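PDB 5Y6F: flagellar brake protein YcgR from Escherichia coli, which acts as a flagellar brake, slowing the motor and reducing motility when cyclic di-GMP is bound. Local coordinates for residues A[144-149]-A[226-231]; A[163-168]-A[188-193]. All blocks are in the same frame, centred on the assembly; numbering follows the deposited sequence.

Contact 1: A[144-149]-A[226-231]; sequences YDLSLG and RIIFSL. With C2E (9,9'-[(2R,3R,3aS,5S,7aR,9R,10R,10aS,12S,14aR)-3,5,10,12-tetrahydroxy-5,12-dioxidooctahydro-2H,7H-difuro[3,2-d:3',2'-j][1,3,7,9,2,8]tetraoxadiphosphacyclododecine-2,9-diyl]bis(2-amino-1,9-dihydro-6H-purin-6-one)), chain C.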
loop_
_atom_site.group_PDB
_atom_site.type_symbol
_atom_site.label_atom_id
_atom_site.label_comp_id
_atom_site.label_asym_id
_atom_site.label_seq_id
_atom_site.Cartn_x
_atom_site.Cartn_y
_atom_site.Cartn_z
ATOM N N TYR A 144 11.218 -1.236 -7.538
ATOM C CA TYR A 144 10.812 -0.847 -6.191
ATOM C C TYR A 144 10.676 -2.035 -5.252
ATOM O O TYR A 144 11.223 -2.005 -4.149
ATOM C CB TYR A 144 9.474 -0.090 -6.233
ATOM C CG TYR A 144 8.914 0.296 -4.860
ATOM C CD1 TYR A 144 9.447 1.363 -4.136
ATOM C CD2 TYR A 144 7.852 -0.394 -4.307
ATOM C CE1 TYR A 144 8.942 1.718 -2.904
ATOM C CE2 TYR A 144 7.335 -0.052 -3.068
ATOM C CZ TYR A 144 7.879 1.008 -2.369
ATOM O OH TYR A 144 7.360 1.348 -1.136
ATOM N N ASP A 145 9.922 -3.067 -5.641
ATOM C CA ASP A 145 9.876 -4.285 -4.845
ATOM C C ASP A 145 9.645 -5.474 -5.770
ATOM O O ASP A 145 9.399 -5.321 -6.976
ATOM C CB ASP A 145 8.834 -4.177 -3.721
ATOM C CG ASP A 145 7.389 -4.153 -4.225
ATOM O OD1 ASP A 145 7.114 -4.499 -5.398
ATOM O OD2 ASP A 145 6.510 -3.794 -3.414
ATOM N N LEU A 146 9.737 -6.670 -5.191
ATOM C CA LEU A 146 9.840 -7.893 -5.967
ATOM C C LEU A 146 9.166 -9.001 -5.196
ATOM O O LEU A 146 9.350 -9.120 -3.989
ATOM C CB LEU A 146 11.301 -8.278 -6.208
ATOM C CG LEU A 146 11.515 -9.491 -7.083
ATOM C CD1 LEU A 146 10.930 -9.196 -8.441
ATOM C CD2 LEU A 146 13.006 -9.835 -7.186
ATOM N N SER A 147 8.393 -9.806 -5.905
ATOM C CA SER A 147 7.745 -10.972 -5.359
ATOM C C SER A 147 7.820 -12.051 -6.425
ATOM O O SER A 147 8.188 -11.789 -7.567
ATOM C CB SER A 147 6.296 -10.694 -4.981
ATOM O OG SER A 147 5.419 -10.821 -6.087
ATOM N N LEU A 148 7.438 -13.269 -6.048
ATOM C CA LEU A 148 7.444 -14.368 -7.011
ATOM C C LEU A 148 6.541 -14.112 -8.214
ATOM O O LEU A 148 6.770 -14.677 -9.268
ATOM C CB LEU A 148 7.003 -15.645 -6.310
ATOM C CG LEU A 148 7.480 -16.980 -6.819
ATOM C CD1 LEU A 148 8.970 -16.964 -6.723
ATOM C CD2 LEU A 148 6.888 -18.044 -5.924
ATOM N N GLY A 149 5.518 -13.286 -8.086
ATOM C CA GLY A 149 4.580 -13.139 -9.174
ATOM C C GLY A 149 4.625 -11.806 -9.886
ATOM O O GLY A 149 3.823 -11.570 -10.805
ATOM N N ARG A 226 15.148 -17.804 -5.420
ATOM C CA ARG A 226 16.500 -17.741 -4.864
ATOM C C ARG A 226 16.947 -16.306 -4.620
ATOM O O ARG A 226 17.556 -16.001 -3.579
ATOM C CB ARG A 226 17.497 -18.451 -5.778
ATOM C CG ARG A 226 17.391 -19.966 -5.616
ATOM C CD ARG A 226 18.432 -20.718 -6.366
ATOM N NE ARG A 226 18.588 -22.094 -5.909
ATOM C CZ ARG A 226 18.474 -23.175 -6.696
ATOM N NH1 ARG A 226 18.138 -23.030 -7.980
ATOM N NH2 ARG A 226 18.696 -24.408 -6.207
ATOM N N ILE A 227 16.680 -15.421 -5.576
ATOM C CA ILE A 227 17.095 -14.032 -5.436
ATOM C C ILE A 227 16.358 -13.394 -4.265
ATOM O O ILE A 227 16.961 -12.768 -3.379
ATOM C CB ILE A 227 16.859 -13.286 -6.761
ATOM C CG1 ILE A 227 17.361 -11.873 -6.671
ATOM C CG2 ILE A 227 15.385 -13.131 -7.000
ATOM C CD1 ILE A 227 16.302 -11.005 -6.027
ATOM N N ILE A 228 15.057 -13.623 -4.197
ATOM C CA ILE A 228 14.258 -13.096 -3.091
ATOM C C ILE A 228 14.795 -13.619 -1.763
ATOM O O ILE A 228 15.010 -12.857 -0.812
ATOM C CB ILE A 228 12.769 -13.445 -3.298
ATOM C CG1 ILE A 228 12.230 -12.657 -4.505
ATOM C CG2 ILE A 228 11.939 -13.179 -2.019
ATOM C CD1 ILE A 228 10.842 -13.063 -4.985
ATOM N N PHE A 229 15.083 -14.919 -1.705
ATOM C CA PHE A 229 15.717 -15.492 -0.524
ATOM C C PHE A 229 16.986 -14.739 -0.152
ATOM O O PHE A 229 17.153 -14.307 0.995
ATOM C CB PHE A 229 16.041 -16.960 -0.758
ATOM C CG PHE A 229 16.668 -17.605 0.421
ATOM C CD1 PHE A 229 18.038 -17.699 0.525
ATOM C CD2 PHE A 229 15.878 -18.056 1.476
ATOM C CE1 PHE A 229 18.631 -18.255 1.631
ATOM C CE2 PHE A 229 16.461 -18.617 2.586
ATOM C CZ PHE A 229 17.851 -18.725 2.653
ATOM N N SER A 230 17.897 -14.561 -1.114
ATOM C CA SER A 230 19.222 -14.078 -0.762
ATOM C C SER A 230 19.172 -12.630 -0.337
ATOM O O SER A 230 20.010 -12.182 0.460
ATOM C CB SER A 230 20.185 -14.247 -1.942
ATOM O OG SER A 230 19.738 -15.307 -2.752
ATOM N N LEU A 231 18.250 -11.864 -0.929
ATOM C CA LEU A 231 18.082 -10.473 -0.526
ATOM C C LEU A 231 17.549 -10.412 0.882
ATOM O O LEU A 231 18.017 -9.614 1.696
ATOM C CB LEU A 231 17.142 -9.742 -1.482
ATOM C CG LEU A 231 17.647 -9.457 -2.909
ATOM C CD1 LEU A 231 16.517 -8.938 -3.794
ATOM C CD2 LEU A 231 18.726 -8.449 -2.863
HETATM P P1 C2E C . -0.450 -11.398 -5.010
HETATM O O2P C2E C . 0.659 -10.580 -4.191
HETATM O O1P C2E C . -0.611 -12.746 -4.440
HETATM O "O5'" C2E C . -1.793 -10.549 -5.022
HETATM C "C5'" C2E C . -2.943 -11.284 -5.414
HETATM C "C4'" C2E C . -4.064 -10.390 -5.935
HETATM O "O4'" C2E C . -4.545 -9.541 -4.902
HETATM C "C3'" C2E C . -3.581 -9.439 -7.043
HETATM O "O3'" C2E C . -3.748 -10.006 -8.334
HETATM C "C2'" C2E C . -4.521 -8.248 -6.895
HETATM O "O2'" C2E C . -5.781 -8.606 -7.425
HETATM C "C1'" C2E C . -4.713 -8.192 -5.367
HETATM N N9 C2E C . -3.788 -7.294 -4.682
HETATM C C8 C2E C . -2.696 -7.665 -3.952
HETATM N N7 C2E C . -2.115 -6.603 -3.468
HETATM C C5 C2E C . -2.813 -5.489 -3.874
HETATM C C6 C2E C . -2.681 -4.095 -3.684
HETATM O O6 C2E C . -1.808 -3.554 -3.017
HETATM N N1 C2E C . -3.592 -3.311 -4.255
HETATM C C2 C2E C . -4.577 -3.815 -5.013
HETATM N N2 C2E C . -5.424 -2.926 -5.575
HETATM N N3 C2E C . -4.718 -5.085 -5.216
HETATM C C4 C2E C . -3.877 -5.938 -4.649
HETATM P P11 C2E C . -2.946 -9.378 -9.617
HETATM O O21 C2E C . -3.188 -7.811 -9.547
HETATM O O11 C2E C . -3.426 -10.086 -10.823
HETATM O O5A C2E C . -1.363 -9.587 -9.380
HETATM C C5A C2E C . -0.854 -10.922 -9.390
HETATM C C4A C2E C . 0.551 -10.890 -8.792
HETATM O O4A C2E C . 1.302 -9.828 -9.363
HETATM C C3A C2E C . 0.524 -10.511 -7.296
HETATM O O3A C2E C . 0.057 -11.609 -6.528
HETATM C C2A C2E C . 1.996 -10.216 -7.045
HETATM O O2A C2E C . 2.661 -11.440 -6.852
HETATM C C1A C2E C . 2.373 -9.591 -8.428
HETATM N N91 C2E C . 2.392 -8.168 -8.312
HETATM C C81 C2E C . 1.431 -7.317 -8.788
HETATM N N71 C2E C . 1.754 -6.075 -8.497
HETATM C C51 C2E C . 2.962 -6.119 -7.847
HETATM C C61 C2E C . 3.742 -5.148 -7.300
HETATM O O61 C2E C . 3.422 -3.965 -7.362
HETATM N N11 C2E C . 4.833 -5.553 -6.674
HETATM C C21 C2E C . 5.175 -6.848 -6.600
HETATM N N21 C2E C . 6.340 -7.180 -5.957
HETATM N N31 C2E C . 4.445 -7.774 -7.101
HETATM C C41 C2E C . 3.352 -7.431 -7.703
#
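The CD2 methyl of L146 meets the CD1 methyl of I227 tip to tip, 3.7 Å apart, and the same CD2 lies 4.0 Å from CG1 of I228. A chi1 of -176°, placing CG opposite the backbone N, carries this CD2 branch of L146 to helix 226-231. I228 reaches back: its extended CG1-CD1 arm (chi2 170°) runs past L146 and sets the CD1 methyl against the backbone, 3.5 Å from C of S147. No hydrogen bond crosses; methyl and methylene groups pack on each other and on the strand's backbone. Alternate residues of the strand serve the ligand on its other face. D145 OD1 accepts from N11 and N21 of one guanine of cyclic di-GMP chain C, both at 2.8 Å, so one oxygen grips the base's Watson-Crick edge. S147 OG is 2.9 Å from that molecule's ribose hydroxyl O2A and also accepts from the backbone N of G149 (3.2 Å), an ST turn where the strand ends. D145 and S147 begin the D/N-x-S-x-x-G motif of PilZ domains. Helix 218-240 thus packs behind strand 138-147, with F117 and M176 beside its isoleucines, while M151 of neighbouring strand 150-154 adjoins L146.

Contact 2: A[163-168]-A[188-193]; sequences LQEGMR and LISISE. With C2E (9,9'-[(2R,3R,3aS,5S,7aR,9R,10R,10aS,12S,14aR)-3,5,10,12-tetrahydroxy-5,12-dioxidooctahydro-2H,7H-difuro[3,2-d:3',2'-j][1,3,7,9,2,8]tetraoxadiphosphacyclododecine-2,9-diyl]bis(2-amino-1,9-dihydro-6H-purin-6-one)), chain D.
Residues 163-168 fold into a type II beta turn from Q164 to M167 and pair with the strand through two backbone bonds at L188, G166 N to L188 O (3.0 Å) and L188 N to M167 O (2.7 Å). G166, with phi at 93°, takes the third position of that turn, where glycine is favoured. L188 lies against the turn: its CD2 methyl sits 3.8 Å from CB of L163 and also packs on the carbonyl oxygen of Q164, while its CB runs alongside CB of M167, 4.0 Å away. I191, just after the bulge that I189 and S190 form opposite S210, brings CD1 to 3.8 Å from O of L163. E165, the second residue of the turn, reaches along the strand. Its chain, extended past CG (chi2 175°), carries OE1 to the backbone N of I191 at 2.9 Å; the bond is nearly straight (172°) and uses the anti side of the carboxylate, slightly out of its plane. On the strand's ligand side, S190 OG is 2.9 Å from O2' of cyclic di-GMP chain D, and I189 CD1 lies 3.5 Å from N1 of a guanine of the same molecule. The chemistry is therefore mixed: backbone bonds and one carboxylate bond fix the turn to the strand, L188 packs beside them on L163 and M167, I191 on L163, and I189, S190 and S192 meet the nucleotide.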
loop_
_atom_site.group_PDB
_atom_site.type_symbol
_atom_site.label_atom_id
_atom_site.label_comp_id
_atom_site.label_asym_id
_atom_site.label_seq_id
_atom_site.Cartn_x
_atom_site.Cartn_y
_atom_site.Cartn_z
ATOM N N LEU A 163 0.801 5.584 -20.499
ATOM C CA LEU A 163 0.524 4.167 -20.585
ATOM C C LEU A 163 -0.858 3.925 -20.015
ATOM O O LEU A 163 -1.503 4.824 -19.470
ATOM C CB LEU A 163 1.568 3.325 -19.832
ATOM C CG LEU A 163 3.000 3.844 -19.833
ATOM C CD1 LEU A 163 3.126 4.886 -18.735
ATOM C CD2 LEU A 163 3.965 2.707 -19.611
ATOM N N GLN A 164 -1.301 2.689 -20.135
ATOM C CA GLN A 164 -2.659 2.346 -19.768
ATOM C C GLN A 164 -2.619 1.008 -19.072
ATOM O O GLN A 164 -1.930 0.083 -19.525
ATOM C CB GLN A 164 -3.573 2.287 -21.005
ATOM C CG GLN A 164 -5.000 2.731 -20.757
ATOM C CD GLN A 164 -5.092 4.186 -20.323
ATOM O OE1 GLN A 164 -4.402 5.063 -20.853
ATOM N NE2 GLN A 164 -5.950 4.447 -19.344
ATOM N N GLU A 165 -3.345 0.920 -17.966
ATOM C CA GLU A 165 -3.509 -0.359 -17.326
ATOM C C GLU A 165 -4.105 -1.333 -18.326
ATOM O O GLU A 165 -4.844 -0.943 -19.235
ATOM C CB GLU A 165 -4.377 -0.210 -16.084
ATOM C CG GLU A 165 -3.731 0.703 -15.019
ATOM C CD GLU A 165 -4.654 0.939 -13.848
ATOM O OE1 GLU A 165 -4.237 1.527 -12.824
ATOM O OE2 GLU A 165 -5.820 0.531 -13.957
ATOM N N GLY A 166 -3.741 -2.609 -18.167
ATOM C CA GLY A 166 -3.966 -3.638 -19.147
ATOM C C GLY A 166 -2.818 -3.859 -20.110
ATOM O O GLY A 166 -2.741 -4.938 -20.713
ATOM N N MET A 167 -1.922 -2.881 -20.270
ATOM C CA MET A 167 -0.801 -3.032 -21.199
ATOM C C MET A 167 -0.005 -4.297 -20.900
ATOM O O MET A 167 0.431 -4.506 -19.772
ATOM C CB MET A 167 0.129 -1.827 -21.103
ATOM C CG MET A 167 -0.211 -0.677 -21.998
ATOM S SD MET A 167 0.784 0.791 -21.586
ATOM C CE MET A 167 1.972 0.860 -22.932
ATOM N N ARG A 168 0.218 -5.121 -21.922
ATOM C CA ARG A 168 1.073 -6.297 -21.816
ATOM C C ARG A 168 2.415 -6.011 -22.484
ATOM O O ARG A 168 2.475 -5.340 -23.519
ATOM C CB ARG A 168 0.412 -7.527 -22.466
ATOM C CG ARG A 168 -0.984 -7.873 -21.912
ATOM C CD ARG A 168 -1.627 -9.158 -22.491
ATOM N NE ARG A 168 -2.619 -9.683 -21.540
ATOM C CZ ARG A 168 -2.507 -10.832 -20.866
ATOM N NH1 ARG A 168 -1.464 -11.626 -21.070
ATOM N NH2 ARG A 168 -3.445 -11.199 -19.995
ATOM N N LEU A 188 1.174 -4.563 -17.226
ATOM C CA LEU A 188 1.011 -3.354 -16.424
ATOM C C LEU A 188 -0.374 -3.405 -15.802
ATOM O O LEU A 188 -1.380 -3.219 -16.484
ATOM C CB LEU A 188 1.183 -2.114 -17.294
ATOM C CG LEU A 188 0.788 -0.814 -16.588
ATOM C CD1 LEU A 188 1.613 -0.689 -15.308
ATOM C CD2 LEU A 188 0.942 0.432 -17.473
ATOM N N ILE A 189 -0.458 -3.718 -14.518
ATOM C CA ILE A 189 -1.774 -3.926 -13.932
ATOM C C ILE A 189 -2.255 -2.725 -13.134
ATOM O O ILE A 189 -3.466 -2.601 -12.906
ATOM C CB ILE A 189 -1.823 -5.182 -13.044
ATOM C CG1 ILE A 189 -0.850 -5.031 -11.875
ATOM C CG2 ILE A 189 -1.550 -6.432 -13.873
ATOM C CD1 ILE A 189 -0.706 -6.272 -11.059
ATOM N N SER A 190 -1.362 -1.844 -12.701
ATOM C CA SER A 190 -1.830 -0.694 -11.940
ATOM C C SER A 190 -0.858 0.449 -12.125
ATOM O O SER A 190 0.362 0.247 -12.132
ATOM C CB SER A 190 -2.003 -1.015 -10.447
ATOM O OG SER A 190 -2.733 0.035 -9.844
ATOM N N ILE A 191 -1.407 1.641 -12.332
ATOM C CA ILE A 191 -0.629 2.871 -12.338
ATOM C C ILE A 191 -1.144 3.727 -11.194
ATOM O O ILE A 191 -2.337 4.040 -11.134
ATOM C CB ILE A 191 -0.733 3.616 -13.674
ATOM C CG1 ILE A 191 -0.104 2.789 -14.797
ATOM C CG2 ILE A 191 -0.096 4.982 -13.538
ATOM C CD1 ILE A 191 -0.545 3.230 -16.201
ATOM N N SER A 192 -0.246 4.117 -10.301
ATOM C CA SER A 192 -0.615 4.851 -9.102
ATOM C C SER A 192 0.518 5.813 -8.789
ATOM O O SER A 192 1.463 5.947 -9.567
ATOM C CB SER A 192 -0.877 3.884 -7.942
ATOM O OG SER A 192 0.278 3.080 -7.629
ATOM N N GLU A 193 0.466 6.430 -7.609
ATOM C CA GLU A 193 1.407 7.478 -7.261
ATOM C C GLU A 193 1.973 7.242 -5.868
ATOM O O GLU A 193 1.276 6.769 -4.973
ATOM C CB GLU A 193 0.737 8.875 -7.319
ATOM C CG GLU A 193 -0.056 9.178 -8.570
ATOM C CD GLU A 193 -0.714 10.545 -8.492
ATOM O OE1 GLU A 193 -0.669 11.138 -7.389
ATOM O OE2 GLU A 193 -1.267 11.022 -9.515
HETATM P P1 C2E D . 1.634 -0.688 -2.059
HETATM O O2P C2E D . 2.105 -2.171 -1.687
HETATM O O1P C2E D . 2.799 0.238 -2.122
HETATM O "O5'" C2E D . 0.821 -0.705 -3.443
HETATM C "C5'" C2E D . 0.558 0.609 -4.027
HETATM C "C4'" C2E D . -0.365 0.531 -5.212
HETATM O "O4'" C2E D . 0.205 -0.340 -6.181
HETATM C "C3'" C2E D . -1.667 -0.128 -4.798
HETATM O "O3'" C2E D . -2.579 0.821 -4.289
HETATM C "C2'" C2E D . -2.154 -0.636 -6.147
HETATM O "O2'" C2E D . -2.661 0.394 -6.974
HETATM C "C1'" C2E D . -0.838 -1.097 -6.752
HETATM N N9 C2E D . -0.604 -2.507 -6.447
HETATM C C8 C2E D . 0.312 -3.042 -5.605
HETATM N N7 C2E D . 0.232 -4.337 -5.662
HETATM C C5 C2E D . -0.732 -4.681 -6.528
HETATM C C6 C2E D . -1.254 -5.900 -6.969
HETATM O O6 C2E D . -0.817 -6.954 -6.554
HETATM N N1 C2E D . -2.230 -5.863 -7.882
HETATM C C2 C2E D . -2.714 -4.677 -8.340
HETATM N N2 C2E D . -3.744 -4.669 -9.244
HETATM N N3 C2E D . -2.237 -3.537 -7.912
HETATM C C4 C2E D . -1.263 -3.512 -7.038
HETATM P P11 C2E D . -3.818 0.426 -3.389
HETATM O O21 C2E D . -4.627 -0.836 -3.974
HETATM O O11 C2E D . -4.604 1.604 -3.014
HETATM O O5A C2E D . -3.129 -0.067 -2.034
HETATM C C5A C2E D . -2.486 0.885 -1.235
HETATM C C4A C2E D . -1.631 0.202 -0.144
HETATM O O4A C2E D . -2.417 -0.644 0.699
HETATM C C3A C2E D . -0.618 -0.723 -0.771
HETATM O O3A C2E D . 0.596 -0.030 -1.041
HETATM C C2A C2E D . -0.370 -1.721 0.383
HETATM O O2A C2E D . 0.261 -1.111 1.507
HETATM C C1A C2E D . -1.753 -1.890 0.940
HETATM N N91 C2E D . -2.504 -3.048 0.451
HETATM C C81 C2E D . -3.582 -3.086 -0.370
HETATM N N71 C2E D . -3.999 -4.284 -0.485
HETATM C C51 C2E D . -3.208 -5.110 0.243
HETATM C C61 C2E D . -3.212 -6.485 0.492
HETATM O O61 C2E D . -4.079 -7.155 -0.038
HETATM N N11 C2E D . -2.230 -7.009 1.283
HETATM C C21 C2E D . -1.310 -6.173 1.872
HETATM N N21 C2E D . -0.372 -6.722 2.724
HETATM N N31 C2E D . -1.331 -4.850 1.688
HETATM C C41 C2E D . -2.244 -4.326 0.873
#

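Both contacts belong to the PilZ domain and reach the same antiparallel sheet, yet each backs a different wall of the cyclic di-GMP site. Contact 1 is buried and joins strand 138-147 to the C-terminal helix by apolar packing, with no hydrogen bond across; contact 2 is only partly buried, a turn held to strand 181-193 largely by polar bonds, with apolar packing beside them. In each, one strand faces its packing partner with some side chains and the nucleotide with others: contact 1 bonds chain C, contact 2 bonds chain D through S190, and I189 touches both molecules. Strand 207-214 pairs with strands 150-154 and 181-193, and its R208 and S210 also serve the site. The contact centres lie about 21 Å apart.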